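Local coordinates for protein synthesis inhibitor I (Hordeum vulgare, PDB 4FBC) that belongs to the plant ribosome-inactivating proteins and holds adenosine monophosphate in a pocket of its fold, at residues 9-20 and 62-73; 51-59 and 269-277. The protein carries 3 engineered substitutions. One frame throughout, in Å; residues are numbered along the deposited sequence.

Interaction 1. Residues 9-20 and 62-73; sequences NVDKPLFTATFN and SRWFHVVLKASP
Ser62 meets Asn9 through its backbone: ND2 of Asn9 gives a nearly straight hydrogen bond to Ser62 O, 2.9 Å long, in the carbonyl plane and on a lone pair. The carboxamide suits the place because its N-H reaches a carbonyl ahead of the strand. At Trp64 the indole lies against the type I turn of Asn9 to Lys12, with CG2 of Val10 3.8 Å from the centroid of the five-membered ring, over its face. The Trp64 carbonyl takes the N-H of Leu14.

Phe65 and Phe15 run side by side, their planes only 9° apart but slid so far that the rings barely overlap; instead CB of Phe65 sits over the Phe15 face. Both phenyls hang between backbone N and carbonyl carbon (chi1 70° and 64°), which turns them the same way.

His66 suits its place because both ring nitrogens and one ring face find partners. Its NE2 donates to Val10 O at 2.8 Å, CG of Pro13 lies 3.8 Å from the ring centroid above one face, and a water joins ND1 to OG1 of Thr16. From here to Lys70 the strand pairs in parallel with 16-20. Val68 and Lys70 lie on the face with His66; CG2 of Val68 touches CG2 of Thr16 at 3.7 Å, and CD of Lys70 meets CG2 of Thr18. Beyond the strand, Pro73 CG packs on Asn20 ND2, while Asn20 OD1 accepts the backbone N-H of Gln22.

Strand 16-20 is an outermost strand of the six-stranded mixed sheet. Strand 78-83 pairs antiparallel with the other side of 64-70, while helix 25-39 touches Ala17 and Phe65, and helix 136-147 touches Phe19 and Leu69.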
# COMPACT_ATOMS: atom_id res chain seq x y z
N ASN A 9 1.34 -19.01 0.07
CA ASN A 9 1.73 -18.38 1.34
C ASN A 9 0.87 -17.19 1.77
O ASN A 9 1.32 -16.36 2.56
CB ASN A 9 3.20 -17.95 1.29
CG ASN A 9 4.13 -19.08 0.90
OD1 ASN A 9 4.00 -20.19 1.40
ND2 ASN A 9 5.06 -18.80 -0.01
N VAL A 10 -0.37 -17.11 1.28
CA VAL A 10 -1.26 -16.02 1.67
C VAL A 10 -1.50 -16.00 3.18
O VAL A 10 -1.62 -14.93 3.79
CB VAL A 10 -2.59 -16.08 0.90
CG1 VAL A 10 -3.56 -15.04 1.42
CG2 VAL A 10 -2.34 -15.87 -0.59
N ASP A 11 -1.56 -17.19 3.79
CA ASP A 11 -1.72 -17.29 5.24
C ASP A 11 -0.41 -17.67 5.94
O ASP A 11 -0.43 -18.18 7.06
CB ASP A 11 -2.85 -18.27 5.61
CG ASP A 11 -3.66 -17.81 6.81
OD1 ASP A 11 -3.63 -16.60 7.14
OD2 ASP A 11 -4.33 -18.66 7.43
N LYS A 12 0.71 -17.42 5.27
CA LYS A 12 2.03 -17.52 5.89
C LYS A 12 2.76 -16.20 5.71
O LYS A 12 3.75 -16.12 5.00
CB LYS A 12 2.84 -18.66 5.30
CG LYS A 12 2.25 -20.03 5.57
CD LYS A 12 2.95 -21.10 4.75
CE LYS A 12 2.44 -22.46 5.15
NZ LYS A 12 0.98 -22.41 5.47
N PRO A 13 2.26 -15.15 6.37
CA PRO A 13 2.81 -13.81 6.15
C PRO A 13 4.27 -13.69 6.59
O PRO A 13 4.66 -14.33 7.57
CB PRO A 13 1.93 -12.93 7.05
CG PRO A 13 1.46 -13.86 8.14
CD PRO A 13 1.26 -15.17 7.45
N LEU A 14 5.05 -12.90 5.86
CA LEU A 14 6.44 -12.65 6.25
C LEU A 14 6.52 -11.85 7.55
O LEU A 14 7.48 -11.98 8.32
CB LEU A 14 7.18 -11.92 5.12
CG LEU A 14 7.40 -12.79 3.89
CD1 LEU A 14 7.73 -11.95 2.67
CD2 LEU A 14 8.51 -13.80 4.16
N PHE A 15 5.50 -11.03 7.79
CA PHE A 15 5.33 -10.30 9.04
C PHE A 15 3.89 -9.82 9.17
O PHE A 15 3.12 -9.86 8.20
CB PHE A 15 6.30 -9.10 9.13
CG PHE A 15 6.06 -8.04 8.09
CD1 PHE A 15 6.64 -8.15 6.83
CD2 PHE A 15 5.27 -6.93 8.36
CE1 PHE A 15 6.42 -7.19 5.86
CE2 PHE A 15 5.05 -5.95 7.39
CZ PHE A 15 5.63 -6.08 6.15
N THR A 16 3.53 -9.39 10.37
CA THR A 16 2.22 -8.79 10.58
C THR A 16 2.40 -7.42 11.22
O THR A 16 3.13 -7.27 12.20
CB THR A 16 1.32 -9.67 11.47
OG1 THR A 16 1.06 -10.91 10.79
CG2 THR A 16 -0.00 -8.97 11.75
N ALA A 17 1.76 -6.41 10.63
CA ALA A 17 1.72 -5.08 11.23
C ALA A 17 0.33 -4.84 11.80
O ALA A 17 -0.67 -5.13 11.15
CB ALA A 17 2.06 -4.00 10.19
N THR A 18 0.26 -4.31 13.02
CA THR A 18 -1.02 -4.15 13.68
C THR A 18 -1.24 -2.69 14.06
O THR A 18 -0.31 -2.01 14.52
CB THR A 18 -1.12 -5.05 14.93
OG1 THR A 18 -1.06 -6.43 14.54
CG2 THR A 18 -2.43 -4.82 15.68
N PHE A 19 -2.45 -2.20 13.83
CA PHE A 19 -2.81 -0.85 14.25
C PHE A 19 -4.17 -0.83 14.92
O PHE A 19 -5.15 -1.38 14.41
CB PHE A 19 -2.78 0.12 13.06
CG PHE A 19 -3.11 1.55 13.43
CD1 PHE A 19 -2.29 2.27 14.29
CD2 PHE A 19 -4.25 2.17 12.91
CE1 PHE A 19 -2.59 3.58 14.63
CE2 PHE A 19 -4.56 3.49 13.24
CZ PHE A 19 -3.73 4.20 14.11
N ASN A 20 -4.23 -0.18 16.09
CA ASN A 20 -5.48 0.08 16.77
C ASN A 20 -6.06 1.40 16.24
O ASN A 20 -5.41 2.44 16.32
CB ASN A 20 -5.20 0.14 18.29
CG ASN A 20 -6.27 0.86 19.08
OD1 ASN A 20 -7.42 1.00 18.66
ND2 ASN A 20 -5.89 1.32 20.27
N SER A 62 4.04 -15.25 -4.20
CA SER A 62 4.28 -16.13 -3.06
C SER A 62 4.88 -15.42 -1.83
O SER A 62 5.26 -16.07 -0.86
CB SER A 62 5.19 -17.30 -3.46
OG SER A 62 6.55 -16.91 -3.50
N ARG A 63 4.95 -14.09 -1.88
CA ARG A 63 5.45 -13.29 -0.76
C ARG A 63 4.36 -12.33 -0.28
O ARG A 63 3.95 -11.44 -1.02
CB ARG A 63 6.72 -12.53 -1.16
CG ARG A 63 7.90 -13.42 -1.52
CD ARG A 63 9.15 -12.61 -1.83
NE ARG A 63 9.59 -11.85 -0.65
CZ ARG A 63 9.45 -10.54 -0.52
NH1 ARG A 63 8.90 -9.83 -1.51
NH2 ARG A 63 9.86 -9.93 0.59
N TRP A 64 3.90 -12.54 0.96
CA TRP A 64 2.75 -11.80 1.51
C TRP A 64 3.04 -11.27 2.90
O TRP A 64 3.89 -11.82 3.61
CB TRP A 64 1.53 -12.73 1.59
CG TRP A 64 1.07 -13.20 0.24
CD1 TRP A 64 1.57 -14.25 -0.48
CD2 TRP A 64 0.02 -12.64 -0.55
NE1 TRP A 64 0.90 -14.36 -1.68
CE2 TRP A 64 -0.06 -13.39 -1.74
CE3 TRP A 64 -0.87 -11.58 -0.37
CZ2 TRP A 64 -0.99 -13.10 -2.74
CZ3 TRP A 64 -1.79 -11.29 -1.36
CH2 TRP A 64 -1.84 -12.05 -2.54
N PHE A 65 2.36 -10.19 3.30
CA PHE A 65 2.31 -9.80 4.70
C PHE A 65 0.87 -9.55 5.12
O PHE A 65 -0.01 -9.43 4.26
CB PHE A 65 3.24 -8.61 5.03
CG PHE A 65 2.80 -7.28 4.45
CD1 PHE A 65 3.09 -6.96 3.13
CD2 PHE A 65 2.18 -6.32 5.25
CE1 PHE A 65 2.72 -5.73 2.58
CE2 PHE A 65 1.81 -5.08 4.71
CZ PHE A 65 2.08 -4.79 3.38
N HIS A 66 0.63 -9.51 6.42
CA HIS A 66 -0.68 -9.17 6.95
C HIS A 66 -0.68 -7.82 7.65
O HIS A 66 0.30 -7.42 8.27
CB HIS A 66 -1.17 -10.23 7.95
CG HIS A 66 -1.58 -11.51 7.30
ND1 HIS A 66 -2.05 -12.59 8.02
CD2 HIS A 66 -1.57 -11.90 6.00
CE1 HIS A 66 -2.32 -13.58 7.19
NE2 HIS A 66 -2.04 -13.19 5.96
N VAL A 67 -1.80 -7.12 7.51
CA VAL A 67 -2.07 -5.95 8.34
C VAL A 67 -3.31 -6.27 9.16
O VAL A 67 -4.33 -6.72 8.62
CB VAL A 67 -2.28 -4.69 7.50
CG1 VAL A 67 -2.92 -3.57 8.34
CG2 VAL A 67 -0.95 -4.23 6.92
N VAL A 68 -3.21 -6.07 10.47
CA VAL A 68 -4.37 -6.27 11.34
C VAL A 68 -4.85 -4.93 11.88
O VAL A 68 -4.08 -4.20 12.51
CB VAL A 68 -4.04 -7.22 12.49
CG1 VAL A 68 -5.21 -7.29 13.46
CG2 VAL A 68 -3.72 -8.61 11.95
N LEU A 69 -6.12 -4.62 11.63
CA LEU A 69 -6.71 -3.37 12.05
C LEU A 69 -7.75 -3.65 13.13
O LEU A 69 -8.73 -4.35 12.88
CB LEU A 69 -7.36 -2.65 10.86
CG LEU A 69 -6.42 -2.27 9.72
CD1 LEU A 69 -7.18 -1.64 8.56
CD2 LEU A 69 -5.32 -1.33 10.22
N LYS A 70 -7.52 -3.11 14.32
CA LYS A 70 -8.36 -3.41 15.48
C LYS A 70 -9.23 -2.22 15.89
O LYS A 70 -8.76 -1.09 15.92
CB LYS A 70 -7.47 -3.84 16.65
CG LYS A 70 -6.62 -5.07 16.35
CD LYS A 70 -5.54 -5.31 17.39
CE LYS A 70 -6.13 -5.48 18.78
NZ LYS A 70 -5.14 -6.05 19.73
N ALA A 71 -10.50 -2.48 16.21
CA ALA A 71 -11.39 -1.43 16.68
C ALA A 71 -10.93 -0.88 18.02
O ALA A 71 -11.25 0.25 18.39
CB ALA A 71 -12.81 -1.95 16.78
N SER A 72 -10.17 -1.70 18.75
CA SER A 72 -9.71 -1.37 20.10
C SER A 72 -8.58 -2.33 20.50
O SER A 72 -8.42 -3.38 19.86
CB SER A 72 -10.87 -1.49 21.09
OG SER A 72 -10.93 -2.80 21.64
N PRO A 73 -7.80 -1.99 21.55
CA PRO A 73 -6.68 -2.85 21.97
C PRO A 73 -7.05 -4.29 22.36
O PRO A 73 -6.17 -5.15 22.37
CB PRO A 73 -6.11 -2.10 23.18
CG PRO A 73 -6.44 -0.67 22.91
CD PRO A 73 -7.78 -0.69 22.24
O HOH W 1 4.45 -14.99 2.35
O HOH W 2 -1.84 -12.39 10.73

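Interaction 2. Residues 51-59 and 269-277; sequences VLPPVEPNV and VAKALELFH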
# COMPACT_ATOMS: atom_id res chain seq x y z
N VAL A 51 13.69 0.56 -1.15
CA VAL A 51 13.16 0.06 -2.42
C VAL A 51 12.73 -1.37 -2.17
O VAL A 51 13.42 -2.10 -1.47
CB VAL A 51 14.23 0.07 -3.54
CG1 VAL A 51 13.62 -0.40 -4.88
CG2 VAL A 51 14.84 1.47 -3.70
N LEU A 52 11.58 -1.75 -2.70
CA LEU A 52 11.10 -3.11 -2.60
C LEU A 52 12.03 -4.01 -3.39
O LEU A 52 12.65 -3.56 -4.37
CB LEU A 52 9.68 -3.21 -3.16
CG LEU A 52 8.57 -2.63 -2.29
CD1 LEU A 52 7.36 -2.25 -3.13
CD2 LEU A 52 8.19 -3.67 -1.26
N PRO A 53 12.15 -5.28 -2.98
CA PRO A 53 12.81 -6.23 -3.88
C PRO A 53 11.97 -6.39 -5.16
O PRO A 53 10.76 -6.11 -5.13
CB PRO A 53 12.81 -7.53 -3.07
CG PRO A 53 11.59 -7.42 -2.18
CD PRO A 53 11.45 -5.93 -1.86
N PRO A 54 12.60 -6.83 -6.27
CA PRO A 54 11.83 -7.13 -7.48
C PRO A 54 10.79 -8.20 -7.22
O PRO A 54 10.89 -8.96 -6.25
CB PRO A 54 12.89 -7.70 -8.44
CG PRO A 54 14.19 -7.10 -7.97
CD PRO A 54 14.05 -7.01 -6.46
N VAL A 55 9.78 -8.27 -8.09
CA VAL A 55 8.83 -9.37 -8.11
C VAL A 55 9.54 -10.64 -8.58
O VAL A 55 10.28 -10.59 -9.56
CB VAL A 55 7.66 -9.05 -9.07
CG1 VAL A 55 6.74 -10.26 -9.23
CG2 VAL A 55 6.88 -7.82 -8.57
N GLU A 56 9.33 -11.75 -7.87
CA GLU A 56 9.95 -13.02 -8.23
C GLU A 56 9.44 -13.48 -9.59
O GLU A 56 8.23 -13.50 -9.84
CB GLU A 56 9.67 -14.09 -7.16
CG GLU A 56 10.27 -13.78 -5.78
CD GLU A 56 9.93 -14.82 -4.72
OE1 GLU A 56 8.77 -15.28 -4.67
OE2 GLU A 56 10.84 -15.19 -3.94
N PRO A 57 10.36 -13.85 -10.48
CA PRO A 57 9.89 -14.36 -11.77
C PRO A 57 9.65 -15.88 -11.74
O PRO A 57 10.23 -16.58 -10.90
CB PRO A 57 11.01 -13.97 -12.74
CG PRO A 57 12.24 -13.90 -11.88
CD PRO A 57 11.81 -13.61 -10.46
N ASN A 58 8.77 -16.36 -12.63
CA ASN A 58 8.47 -17.80 -12.81
C ASN A 58 7.57 -18.45 -11.74
O ASN A 58 7.39 -19.67 -11.74
CB ASN A 58 9.75 -18.63 -13.00
CG ASN A 58 10.63 -18.11 -14.14
OD1 ASN A 58 10.18 -17.34 -14.98
ND2 ASN A 58 11.89 -18.55 -14.16
N VAL A 59 7.01 -17.63 -10.86
CA VAL A 59 6.19 -18.12 -9.76
C VAL A 59 4.98 -17.18 -9.59
O VAL A 59 5.08 -15.98 -9.87
CB VAL A 59 7.03 -18.22 -8.44
CG1 VAL A 59 6.18 -18.60 -7.24
CG2 VAL A 59 8.17 -19.24 -8.60
N VAL A 269 16.21 -7.27 -12.42
CA VAL A 269 15.44 -8.10 -11.50
C VAL A 269 16.33 -9.16 -10.84
O VAL A 269 16.33 -9.30 -9.61
CB VAL A 269 14.25 -8.76 -12.22
CG1 VAL A 269 13.69 -9.90 -11.40
CG2 VAL A 269 13.18 -7.69 -12.48
N ALA A 270 17.11 -9.88 -11.65
CA ALA A 270 17.93 -10.96 -11.10
C ALA A 270 19.00 -10.47 -10.13
O ALA A 270 19.20 -11.05 -9.06
CB ALA A 270 18.56 -11.80 -12.21
N LYS A 271 19.69 -9.40 -10.50
CA LYS A 271 20.76 -8.90 -9.65
C LYS A 271 20.22 -8.30 -8.34
O LYS A 271 20.80 -8.52 -7.28
CB LYS A 271 21.66 -7.90 -10.39
CG LYS A 271 23.00 -7.64 -9.67
CD LYS A 271 23.78 -8.96 -9.53
CE LYS A 271 25.17 -8.76 -8.93
NZ LYS A 271 26.00 -10.02 -9.08
N ALA A 272 19.11 -7.57 -8.41
CA ALA A 272 18.55 -7.00 -7.18
C ALA A 272 18.04 -8.08 -6.24
O ALA A 272 18.11 -7.94 -5.02
CB ALA A 272 17.43 -5.99 -7.51
N LEU A 273 17.53 -9.18 -6.81
CA LEU A 273 17.06 -10.27 -5.97
C LEU A 273 18.26 -11.00 -5.37
O LEU A 273 18.21 -11.47 -4.23
CB LEU A 273 16.16 -11.24 -6.77
CG LEU A 273 14.71 -10.77 -6.99
CD1 LEU A 273 13.96 -11.75 -7.89
CD2 LEU A 273 14.02 -10.66 -5.66
N GLU A 274 19.35 -11.08 -6.14
CA GLU A 274 20.58 -11.68 -5.64
C GLU A 274 21.10 -10.89 -4.44
O GLU A 274 21.43 -11.48 -3.40
CB GLU A 274 21.64 -11.73 -6.74
CG GLU A 274 23.02 -12.10 -6.24
CD GLU A 274 24.02 -12.19 -7.36
OE1 GLU A 274 25.16 -11.67 -7.20
OE2 GLU A 274 23.67 -12.77 -8.41
N LEU A 275 21.13 -9.57 -4.56
CA LEU A 275 21.56 -8.73 -3.44
C LEU A 275 20.60 -8.82 -2.25
O LEU A 275 21.05 -8.86 -1.10
CB LEU A 275 21.75 -7.27 -3.88
CG LEU A 275 22.76 -7.04 -5.01
CD1 LEU A 275 22.88 -5.57 -5.35
CD2 LEU A 275 24.13 -7.63 -4.69
N PHE A 276 19.30 -8.87 -2.52
CA PHE A 276 18.28 -9.05 -1.49
C PHE A 276 18.55 -10.33 -0.71
O PHE A 276 18.57 -10.33 0.53
CB PHE A 276 16.89 -9.08 -2.14
CG PHE A 276 15.75 -9.22 -1.18
CD1 PHE A 276 15.55 -8.30 -0.16
CD2 PHE A 276 14.82 -10.25 -1.34
CE1 PHE A 276 14.47 -8.42 0.70
CE2 PHE A 276 13.74 -10.37 -0.48
CZ PHE A 276 13.56 -9.45 0.55
N HIS A 277 18.76 -11.43 -1.42
CA HIS A 277 19.00 -12.69 -0.72
C HIS A 277 20.30 -12.68 0.09
O HIS A 277 20.36 -13.23 1.19
CB HIS A 277 18.96 -13.86 -1.71
CG HIS A 277 17.62 -14.03 -2.36
ND1 HIS A 277 17.47 -14.44 -3.66
CD2 HIS A 277 16.37 -13.82 -1.87
CE1 HIS A 277 16.18 -14.47 -3.96
NE2 HIS A 277 15.50 -14.10 -2.90
O HOH W 3 12.96 -13.53 -2.53
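Pro54 and Leu273 form the centre of a contact in this ribosome-inactivating protein in which a polyproline II-like stretch, 52-57, packs on the first turns of helix 269-278. The two side chains slide past each other in opposite directions: CD2 of Leu273 comes to 3.7 Å from CD of Pro54, and it also touches the Pro54 carbonyl oxygen. Leucine suits the site because its branched end serves two prolines at once. With CG anti to the carbonyl carbon (chi1 -79°) and the chain then extended, CD2 goes to Pro54, while CD1 reaches CD of the Pro57 ring at 3.8 Å.

Pro54 itself settles into the helix surface. Its CG presses on CB of Ala272 at 3.5 Å, closer than carbon atoms usually pack, and the small methyl of alanine probably lets the ring come close to the helix backbone. The same CG lies near the carbonyl oxygen of Val269, and CB rests against CG1 of Val269. A rigid ring with no N-H to satisfy fits this apolar setting well, and Phe260, from a loop, touches both Pro54 and Ala272.

Pro53, the next in buried surface on the loop, serves as the partner of Phe276. One helical turn beyond Ala272, that phenyl is swung out with CG anti to the backbone N (chi1 -178°), which brings a face against the pyrrolidine. Asn41 touches it too. At the more exposed margin a water links the loop to the helix, donating to OE2 of Glu56 and lying 2.6 Å from NE2 of His277. CB of Pro53 stands over the middle of the Phe276 ring, 3.8 Å from the centroid and only 9° off the normal.

Interactions 1 and 2 have centres about 22 Å apart and interleave along the chain: 51-59 falls between 9-20 and 62-73, with only two residues separating it from the latter, while its partner 269-277 follows both. They touch where Arg63 lies against the second contact: its NH1 is 3.7 Å from CG of Pro53, and its NH2 is 3.7 Å from CZ of Phe276. The same guanidinium forms a salt bridge with the terminal carboxylate of Lys282, so the chain's C-terminus is held at this junction. Glu56 OE1 adds a weak hydrogen bond to Ser62 OG. Both contacts lie near the bound adenosine monophosphate without forming part of its pocket: the side chain of Trp64 is about 8 Å from the ligand and that of Val55 about 10 Å.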